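Local coordinates for cytosine-specific methyltransferase (Escherichia coli O157:H7 EDL933, PDB 3G7U), which probably methylates cytosine in DNA at carbon 5, using S-adenosyl-L-methionine as the methyl donor, at residues A[73-79]-A[112-118]; A[121-125]-A[164-168]; A[140-146]-A[168-172]. All coordinates share one frame; numbering follows the deposited sequence.

Interaction 1 of 3, residues A[73-79]-A[112-118]; sequences DGIIGGP and PLFFLAE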
loop_
_atom_site.group_PDB
_atom_site.type_symbol
_atom_site.label_atom_id
_atom_site.label_comp_id
_atom_site.label_asym_id
_atom_site.label_seq_id
_atom_site.Cartn_x
_atom_site.Cartn_y
_atom_site.Cartn_z
ATOM N N ASP A 73 4.461 -7.862 18.562
ATOM C CA ASP A 73 3.042 -7.899 18.834
ATOM C C ASP A 73 2.252 -8.239 17.588
ATOM O O ASP A 73 1.281 -8.988 17.654
ATOM C CB ASP A 73 2.612 -6.586 19.459
ATOM C CG ASP A 73 3.379 -6.311 20.724
ATOM O OD1 ASP A 73 3.337 -7.189 21.622
ATOM O OD2 ASP A 73 4.075 -5.280 20.793
ATOM N N GLY A 74 2.713 -7.773 16.434
ATOM C CA GLY A 74 2.007 -8.140 15.196
ATOM C C GLY A 74 2.949 -8.507 14.075
ATOM O O GLY A 74 3.997 -7.901 13.968
ATOM N N ILE A 75 2.611 -9.525 13.273
ATOM C CA ILE A 75 3.311 -9.767 12.006
ATOM C C ILE A 75 2.308 -9.443 10.873
ATOM O O ILE A 75 1.214 -10.048 10.829
ATOM C CB ILE A 75 3.795 -11.197 11.909
ATOM C CG1 ILE A 75 5.001 -11.369 12.855
ATOM C CG2 ILE A 75 4.295 -11.577 10.490
ATOM C CD1 ILE A 75 5.354 -12.824 13.053
ATOM N N ILE A 76 2.669 -8.473 10.023
ATOM C CA ILE A 76 1.786 -8.067 8.926
ATOM C C ILE A 76 2.552 -8.273 7.627
ATOM O O ILE A 76 3.781 -8.337 7.629
ATOM C CB ILE A 76 1.268 -6.626 9.108
ATOM C CG1 ILE A 76 2.384 -5.609 8.895
ATOM C CG2 ILE A 76 0.604 -6.467 10.547
ATOM C CD1 ILE A 76 2.013 -4.133 9.144
ATOM N N GLY A 77 1.847 -8.456 6.522
ATOM C CA GLY A 77 2.609 -8.507 5.289
ATOM C C GLY A 77 1.776 -8.968 4.116
ATOM O O GLY A 77 0.578 -9.227 4.262
ATOM N N GLY A 78 2.435 -9.118 2.981
ATOM C CA GLY A 78 1.796 -9.655 1.767
ATOM C C GLY A 78 2.434 -10.944 1.285
ATOM O O GLY A 78 3.265 -10.904 0.401
ATOM N N PRO A 79 2.012 -12.101 1.818
ATOM C CA PRO A 79 2.639 -13.324 1.365
ATOM C C PRO A 79 2.349 -13.524 -0.123
ATOM O O PRO A 79 1.204 -13.355 -0.546
ATOM C CB PRO A 79 1.954 -14.402 2.200
ATOM C CG PRO A 79 0.758 -13.833 2.687
ATOM C CD PRO A 79 1.002 -12.370 2.856
ATOM N N PRO A 112 3.139 -13.905 17.426
ATOM C CA PRO A 112 2.698 -12.563 17.738
ATOM C C PRO A 112 1.274 -12.549 18.319
ATOM O O PRO A 112 0.558 -13.546 18.165
ATOM C CB PRO A 112 2.640 -11.901 16.346
ATOM C CG PRO A 112 2.377 -13.039 15.402
ATOM C CD PRO A 112 3.239 -14.134 15.969
ATOM N N LEU A 113 0.876 -11.428 18.919
ATOM C CA LEU A 113 -0.516 -11.249 19.376
ATOM C C LEU A 113 -1.488 -11.353 18.200
ATOM O O LEU A 113 -2.583 -11.851 18.350
ATOM C CB LEU A 113 -0.694 -9.903 20.070
ATOM C CG LEU A 113 0.193 -9.705 21.321
ATOM C CD1 LEU A 113 -0.087 -8.368 21.958
ATOM C CD2 LEU A 113 0.071 -10.888 22.322
ATOM N N PHE A 114 -1.067 -10.905 17.020
ATOM C CA PHE A 114 -1.937 -11.037 15.841
ATOM C C PHE A 114 -1.112 -11.173 14.558
ATOM O O PHE A 114 0.097 -10.856 14.537
ATOM C CB PHE A 114 -2.889 -9.834 15.777
ATOM C CG PHE A 114 -2.264 -8.577 15.239
ATOM C CD1 PHE A 114 -2.351 -8.275 13.880
ATOM C CD2 PHE A 114 -1.637 -7.662 16.083
ATOM C CE1 PHE A 114 -1.783 -7.115 13.365
ATOM C CE2 PHE A 114 -1.071 -6.482 15.582
ATOM C CZ PHE A 114 -1.153 -6.197 14.228
ATOM N N PHE A 115 -1.743 -11.682 13.496
ATOM C CA PHE A 115 -1.160 -11.549 12.159
ATOM C C PHE A 115 -2.183 -10.904 11.232
ATOM O O PHE A 115 -3.401 -11.006 11.464
ATOM C CB PHE A 115 -0.666 -12.880 11.591
ATOM C CG PHE A 115 -1.747 -13.885 11.292
ATOM C CD1 PHE A 115 -2.415 -13.887 10.045
ATOM C CD2 PHE A 115 -2.079 -14.863 12.225
ATOM C CE1 PHE A 115 -3.377 -14.820 9.755
ATOM C CE2 PHE A 115 -3.039 -15.804 11.934
ATOM C CZ PHE A 115 -3.709 -15.782 10.702
ATOM N N LEU A 116 -1.675 -10.208 10.229
ATOM C CA LEU A 116 -2.550 -9.705 9.150
ATOM C C LEU A 116 -1.782 -9.989 7.888
ATOM O O LEU A 116 -0.661 -9.469 7.699
ATOM C CB LEU A 116 -2.803 -8.210 9.307
ATOM C CG LEU A 116 -3.633 -7.530 8.179
ATOM C CD1 LEU A 116 -4.385 -6.369 8.730
ATOM C CD2 LEU A 116 -2.782 -7.057 6.997
ATOM N N ALA A 117 -2.392 -10.756 6.999
ATOM C CA ALA A 117 -1.856 -10.964 5.647
ATOM C C ALA A 117 -2.814 -10.341 4.648
ATOM O O ALA A 117 -4.029 -10.366 4.854
ATOM C CB ALA A 117 -1.715 -12.428 5.351
ATOM N N GLU A 118 -2.260 -9.738 3.609
ATOM C CA GLU A 118 -3.089 -9.170 2.528
ATOM C C GLU A 118 -2.749 -9.926 1.254
ATOM O O GLU A 118 -1.582 -10.276 1.018
ATOM C CB GLU A 118 -2.861 -7.665 2.390
ATOM C CG GLU A 118 -1.421 -7.207 2.043
ATOM C CD GLU A 118 -1.090 -7.259 0.534
ATOM O OE1 GLU A 118 0.078 -7.009 0.156
ATOM O OE2 GLU A 118 -1.997 -7.530 -0.282
HETATM O O HOH W 1 0.346 -10.758 -1.006
#
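Gly74 to Gly77 run beside Phe114 to Ala117 as parallel strand neighbours, the short axes 4.7 Å apart and within 2° of the same direction. Five backbone hydrogen bonds join them, from Phe114 N to Asp73 O at one end to Glu118 N to Gly77 O at the other. With CG between the backbone N and the carbonyl carbon, chi1 79° turns the Phe114 ring across to Gly74. Gly74 CA comes over one ring face, displaced toward the rim and 3.8 Å from the centroid, a CH-pi contact. Beside it, Ile76 CG2 touches Phe114 CE1 at 3.7 Å. The other face of the sheet, under helix 94-110, brings Ile75 CD1 to Pro112 CG (3.8 Å) and Pro79 CD to Ala117 CB (3.7 Å). Glu118 bends at chi2 so that OE1 lies 3.5 Å from Gly78 CA, while OE2 forms a salt bridge with Arg164. Water 1 donates to both Pro79 O and Glu118 O. The middle of this Rossmann-like strand pair is thus apolar; polar groups sit at both ends, Asp73 bonded to Asn4 at one, Glu118 and a water at the other, where Pro79 leads to Cys81, the predicted nucleophile.

Interaction 2 of 3, residues A[121-125]-A[164-168]; sequences PGIMQ and RYFFI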
loop_
_atom_site.group_PDB
_atom_site.type_symbol
_atom_site.label_atom_id
_atom_site.label_comp_id
_atom_site.label_asym_id
_atom_site.label_seq_id
_atom_site.Cartn_x
_atom_site.Cartn_y
_atom_site.Cartn_z
ATOM N N PRO A 121 -6.873 -10.916 -5.391
ATOM C CA PRO A 121 -7.617 -12.044 -5.973
ATOM C C PRO A 121 -6.736 -13.018 -6.750
ATOM O O PRO A 121 -5.790 -12.599 -7.413
ATOM C CB PRO A 121 -8.617 -11.339 -6.901
ATOM C CG PRO A 121 -8.949 -10.081 -6.132
ATOM C CD PRO A 121 -7.578 -9.635 -5.618
ATOM N N GLY A 122 -7.045 -14.311 -6.642
ATOM C CA GLY A 122 -6.201 -15.369 -7.156
ATOM C C GLY A 122 -5.945 -16.361 -6.042
ATOM O O GLY A 122 -5.830 -17.566 -6.276
ATOM N N ILE A 123 -5.868 -15.833 -4.821
ATOM C CA ILE A 123 -5.553 -16.624 -3.610
ATOM C C ILE A 123 -6.614 -17.707 -3.310
ATOM O O ILE A 123 -6.278 -18.824 -2.896
ATOM C CB ILE A 123 -5.285 -15.648 -2.387
ATOM C CG1 ILE A 123 -4.865 -16.387 -1.104
ATOM C CG2 ILE A 123 -6.481 -14.751 -2.103
ATOM C CD1 ILE A 123 -3.720 -17.308 -1.253
ATOM N N MET A 124 -7.891 -17.422 -3.595
ATOM C CA MET A 124 -8.949 -18.342 -3.170
ATOM C C MET A 124 -9.177 -19.531 -4.083
ATOM O O MET A 124 -10.078 -20.330 -3.812
ATOM C CB MET A 124 -10.265 -17.610 -2.887
ATOM C CG MET A 124 -10.131 -16.540 -1.832
ATOM S SD MET A 124 -9.487 -17.224 -0.278
ATOM C CE MET A 124 -10.726 -16.515 0.705
ATOM N N GLN A 125 -8.356 -19.684 -5.128
ATOM C CA GLN A 125 -8.524 -20.808 -6.059
ATOM C C GLN A 125 -8.360 -22.210 -5.464
ATOM O O GLN A 125 -7.564 -22.433 -4.544
ATOM C CB GLN A 125 -7.622 -20.660 -7.267
ATOM C CG GLN A 125 -7.935 -19.476 -8.144
ATOM C CD GLN A 125 -6.937 -19.373 -9.286
ATOM O OE1 GLN A 125 -7.020 -20.119 -10.275
ATOM N NE2 GLN A 125 -5.976 -18.471 -9.147
ATOM N N ARG A 164 -9.085 -6.302 -2.372
ATOM C CA ARG A 164 -7.974 -6.892 -1.619
ATOM C C ARG A 164 -8.574 -7.868 -0.622
ATOM O O ARG A 164 -9.609 -7.556 -0.073
ATOM C CB ARG A 164 -7.298 -5.784 -0.800
ATOM C CG ARG A 164 -5.810 -5.953 -0.573
ATOM C CD ARG A 164 -5.020 -5.378 -1.739
ATOM N NE ARG A 164 -3.646 -5.861 -1.763
ATOM C CZ ARG A 164 -2.738 -5.481 -2.656
ATOM N NH1 ARG A 164 -1.509 -5.967 -2.604
ATOM N NH2 ARG A 164 -3.051 -4.610 -3.601
ATOM N N TYR A 165 -7.913 -9.002 -0.361
ATOM C CA TYR A 165 -8.341 -9.875 0.734
ATOM C C TYR A 165 -7.455 -9.596 1.938
ATOM O O TYR A 165 -6.246 -9.402 1.781
ATOM C CB TYR A 165 -8.128 -11.322 0.368
ATOM C CG TYR A 165 -9.154 -11.924 -0.572
ATOM C CD1 TYR A 165 -10.405 -12.345 -0.109
ATOM C CD2 TYR A 165 -8.839 -12.129 -1.909
ATOM C CE1 TYR A 165 -11.340 -12.936 -0.989
ATOM C CE2 TYR A 165 -9.768 -12.718 -2.799
ATOM C CZ TYR A 165 -11.004 -13.111 -2.323
ATOM O OH TYR A 165 -11.890 -13.711 -3.185
ATOM N N PHE A 166 -8.040 -9.566 3.131
ATOM C CA PHE A 166 -7.256 -9.533 4.360
ATOM C C PHE A 166 -7.557 -10.762 5.188
ATOM O O PHE A 166 -8.719 -11.119 5.373
ATOM C CB PHE A 166 -7.591 -8.299 5.145
ATOM C CG PHE A 166 -7.079 -7.037 4.527
ATOM C CD1 PHE A 166 -5.829 -6.540 4.873
ATOM C CD2 PHE A 166 -7.833 -6.339 3.582
ATOM C CE1 PHE A 166 -5.329 -5.330 4.293
ATOM C CE2 PHE A 166 -7.329 -5.140 2.999
ATOM C CZ PHE A 166 -6.087 -4.647 3.369
ATOM N N PHE A 167 -6.495 -11.407 5.679
ATOM C CA PHE A 167 -6.601 -12.605 6.496
ATOM C C PHE A 167 -6.025 -12.261 7.853
ATOM O O PHE A 167 -4.852 -11.936 7.915
ATOM C CB PHE A 167 -5.817 -13.750 5.884
ATOM C CG PHE A 167 -6.315 -14.155 4.516
ATOM C CD1 PHE A 167 -7.388 -15.020 4.381
ATOM C CD2 PHE A 167 -5.717 -13.651 3.364
ATOM C CE1 PHE A 167 -7.869 -15.385 3.102
ATOM C CE2 PHE A 167 -6.181 -14.007 2.085
ATOM C CZ PHE A 167 -7.251 -14.869 1.957
ATOM N N ILE A 168 -6.860 -12.298 8.909
ATOM C CA ILE A 168 -6.455 -11.798 10.242
ATOM C C ILE A 168 -6.565 -12.947 11.259
ATOM O O ILE A 168 -7.497 -13.752 11.193
ATOM C CB ILE A 168 -7.302 -10.583 10.680
ATOM C CG1 ILE A 168 -7.030 -9.387 9.774
ATOM C CG2 ILE A 168 -7.016 -10.181 12.153
ATOM C CD1 ILE A 168 -8.113 -8.328 9.821
#
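Ile123 and Met124 pack against the rings of Tyr165 and Phe167, which stand side by side on the same face of strand 163-171. No hydrogen bond crosses this contact. The tight part lies on the Tyr165 ring. Ile123 is buried: with CG1 anti to the backbone N (chi1 -176°), its CG2 methyl is turned to Tyr165 CD2, 3.5 Å away. The same methyl approaches the edge of the Phe167 ring, 4.1 Å from CZ. The isoleucine also touches Cys81, the predicted catalytic residue. Met124 lays its CG over a face of the Tyr165 ring, 4.0 Å from the centroid, in a CH-pi contact.

The looser part is on the partly exposed side, at the end of Met124 and at Pro121. Bends at chi2 and chi3 bring the sulfur within contact of both rings. SD stands above the Tyr165 face at a distance, 4.9 Å from the centroid, and lies in plane at the edge of Phe167, 5.2 Å from that centroid: two Met-aromatic contacts of different kinds. CE ends 3.9 Å from Phe167 CE1. Pro121 CA meets the Tyr165 edge, 3.9 Å from CE2.

A type I turn from Gly122 to Gln125 presents both apolar side chains. Gln125 NE2 braces it with a bond of 3.0 Å to Gly122 O, in the carbonyl plane and on a lone pair, supplemented by a weak bond from the Gln125 backbone N. The loop follows the Glu-Asn-Val motif of C5 methyltransferases, which begins in strand 114-119 and runs past its end. Between these two segments the contact is apolar and sulfur-aromatic; the loop's shape beside the active site probably owes more to the turn, the Gln125 bond and the tie from Gln125 O to Arg132 of helix 129-140.

Interaction 3 of 3, residues A[140-146]-A[168-172]; sequences SGDYDIL and IGVKK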
loop_
_atom_site.group_PDB
_atom_site.type_symbol
_atom_site.label_atom_id
_atom_site.label_comp_id
_atom_site.label_asym_id
_atom_site.label_seq_id
_atom_site.Cartn_x
_atom_site.Cartn_y
_atom_site.Cartn_z
ATOM N N SER A 140 -3.752 -22.461 13.370
ATOM C CA SER A 140 -5.118 -22.624 13.939
ATOM C C SER A 140 -5.127 -23.146 15.360
ATOM O O SER A 140 -6.106 -22.943 16.075
ATOM C CB SER A 140 -5.999 -23.544 13.083
ATOM O OG SER A 140 -5.327 -24.763 12.812
ATOM N N GLY A 141 -4.036 -23.820 15.745
ATOM C CA GLY A 141 -3.810 -24.226 17.124
ATOM C C GLY A 141 -3.737 -23.065 18.087
ATOM O O GLY A 141 -4.304 -23.141 19.176
ATOM N N ASP A 142 -3.077 -21.974 17.689
ATOM C CA ASP A 142 -2.815 -20.864 18.594
ATOM C C ASP A 142 -3.606 -19.597 18.308
ATOM O O ASP A 142 -3.620 -18.652 19.107
ATOM C CB ASP A 142 -1.316 -20.559 18.559
ATOM C CG ASP A 142 -0.473 -21.760 18.972
ATOM O OD1 ASP A 142 -0.657 -22.245 20.113
ATOM O OD2 ASP A 142 0.361 -22.214 18.155
ATOM N N TYR A 143 -4.270 -19.568 17.145
ATOM C CA TYR A 143 -4.976 -18.341 16.713
ATOM C C TYR A 143 -6.472 -18.532 16.436
ATOM O O TYR A 143 -6.877 -19.539 15.875
ATOM C CB TYR A 143 -4.295 -17.772 15.420
ATOM C CG TYR A 143 -2.917 -17.236 15.764
ATOM C CD1 TYR A 143 -2.771 -15.937 16.207
ATOM C CD2 TYR A 143 -1.788 -18.060 15.714
ATOM C CE1 TYR A 143 -1.521 -15.434 16.608
ATOM C CE2 TYR A 143 -0.532 -17.571 16.083
ATOM C CZ TYR A 143 -0.423 -16.275 16.538
ATOM O OH TYR A 143 0.791 -15.804 16.927
ATOM N N ASP A 144 -7.246 -17.527 16.801
ATOM C CA ASP A 144 -8.618 -17.348 16.300
ATOM C C ASP A 144 -8.493 -16.693 14.913
ATOM O O ASP A 144 -8.117 -15.541 14.818
ATOM C CB ASP A 144 -9.378 -16.426 17.243
ATOM C CG ASP A 144 -9.722 -17.106 18.586
ATOM O OD1 ASP A 144 -9.942 -18.342 18.588
ATOM O OD2 ASP A 144 -9.761 -16.398 19.626
ATOM N N ILE A 145 -8.793 -17.462 13.877
ATOM C CA ILE A 145 -8.596 -17.046 12.487
ATOM C C ILE A 145 -9.949 -16.516 11.990
ATOM O O ILE A 145 -10.964 -17.193 12.126
ATOM C CB ILE A 145 -8.077 -18.212 11.636
ATOM C CG1 ILE A 145 -6.712 -18.674 12.162
ATOM C CG2 ILE A 145 -7.923 -17.796 10.165
ATOM C CD1 ILE A 145 -6.239 -19.958 11.535
ATOM N N LEU A 146 -9.970 -15.280 11.503
ATOM C CA LEU A 146 -11.208 -14.687 11.058
ATOM C C LEU A 146 -11.453 -15.163 9.651
ATOM O O LEU A 146 -10.520 -15.546 8.913
ATOM C CB LEU A 146 -11.172 -13.163 11.091
ATOM C CG LEU A 146 -10.840 -12.433 12.394
ATOM C CD1 LEU A 146 -11.110 -10.952 12.252
ATOM C CD2 LEU A 146 -11.671 -13.014 13.522
ATOM N N ILE A 168 -6.860 -12.298 8.909
ATOM C CA ILE A 168 -6.455 -11.798 10.242
ATOM C C ILE A 168 -6.565 -12.947 11.259
ATOM O O ILE A 168 -7.497 -13.752 11.193
ATOM C CB ILE A 168 -7.302 -10.583 10.680
ATOM C CG1 ILE A 168 -7.030 -9.387 9.774
ATOM C CG2 ILE A 168 -7.016 -10.181 12.153
ATOM C CD1 ILE A 168 -8.113 -8.328 9.821
ATOM N N GLY A 169 -5.597 -13.053 12.174
ATOM C CA GLY A 169 -5.697 -14.081 13.218
ATOM C C GLY A 169 -5.296 -13.394 14.493
ATOM O O GLY A 169 -4.499 -12.469 14.467
ATOM N N VAL A 170 -5.874 -13.812 15.618
ATOM C CA VAL A 170 -5.528 -13.205 16.894
ATOM C C VAL A 170 -5.274 -14.324 17.885
ATOM O O VAL A 170 -5.893 -15.368 17.823
ATOM C CB VAL A 170 -6.596 -12.235 17.468
ATOM C CG1 VAL A 170 -6.688 -10.933 16.653
ATOM C CG2 VAL A 170 -7.945 -12.921 17.632
ATOM N N LYS A 171 -4.290 -14.118 18.749
ATOM C CA LYS A 171 -3.857 -15.174 19.661
ATOM C C LYS A 171 -5.041 -15.547 20.552
ATOM O O LYS A 171 -5.696 -14.649 21.138
ATOM C CB LYS A 171 -2.697 -14.660 20.519
ATOM C CG LYS A 171 -1.543 -15.617 20.645
ATOM C CD LYS A 171 -0.518 -14.972 21.565
ATOM C CE LYS A 171 0.804 -15.713 21.548
ATOM N NZ LYS A 171 0.640 -17.204 21.643
ATOM N N LYS A 172 -5.313 -16.839 20.600
ATOM C CA LYS A 172 -6.382 -17.405 21.447
ATOM C C LYS A 172 -6.286 -16.979 22.910
ATOM O O LYS A 172 -7.302 -16.646 23.540
ATOM C CB LYS A 172 -6.385 -18.911 21.350
ATOM C CG LYS A 172 -7.181 -19.396 20.216
ATOM C CD LYS A 172 -6.891 -20.826 19.970
ATOM C CE LYS A 172 -7.825 -21.338 18.924
ATOM N NZ LYS A 172 -7.363 -22.672 18.540
HETATM O O HOH W 2 -8.494 -14.060 21.191
HETATM O O HOH W 3 -9.668 -17.521 22.542
#
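Lys172 is nearly fully extended beyond CG (chi2 166°, chi3 173°, chi4 170°), and that straight chain carries its ammonium back along the 140-146 segment to Ser140 O. The NZ to Ser140 O bond is 2.8 Å long and lies in the carbonyl plane; a second, to Gly141 O, is weak. The ammonium is thus held by backbone carbonyls of the turn leading into strand 143-152. Asp144, its CG anti to its own carbonyl carbon, sets its carboxylate across the aliphatic part of the same lysine, OD1 being 3.4 Å from Lys172 CG. OD1 and Lys172 NZ remain 5.0 Å apart, so the opposite charges are near without pairing. Instead, two waters donate to Asp144 OD2 and also to Lys171 O and Lys172 O, one to each, tying the carboxylate to the backbone across from it.

Between the strands, Asp144 and Val170 form an antiparallel hydrogen-bonded pair. The bond from Asp144 N to Val170 O is 2.7 Å; the return bond from Val170 N to Asp144 O, 2.9 Å, comes in tilted from the carbonyl plane. Lys172 N to Asp142 O and Leu146 N to Ile168 O flank this pair, both very straight. Tyr143 brings the CD1 side of its ring against the backbone, CD1 3.4 Å from Val170 C and 3.5 Å from Lys171 N, with Val170 N at the ring's edge; its hydroxyl goes on to hydrogen-bond Pro112 O. At the far end Leu146 CD1 packs 4.1 Å from Ile168 CB.

This is the hairpin of strands 143-152 and 163-171, the antiparallel end of the class I methyltransferase sheet. Strand 143-152 is outermost, and 163-171 sits between it and 114-119. Helix 129-140 touches Ile145 on one face, while helix 353-367 packs against Ile168 and Val170 on the other.

All three contacts lie on or against one seven-stranded mixed sheet. Interaction 1 joins its parallel strands 74-77 and 114-119 and closes before the others open; interaction 2 opens next, then interaction 3, and both end on strand 163-171, sharing Ile168. That strand runs antiparallel to 114-119, with probable hydrogen bonds between Ala117 O and Phe167 N toward interaction 2 and between Leu113 O and Lys171 N toward interaction 3. The centre of interaction 1 lies about 14 Å from that of interaction 2 and about 11 Å from that of interaction 3. Interactions 1 and 2 both come close to the predicted active-site cysteine; interaction 3 lies at the sheet's outer edge, away from it.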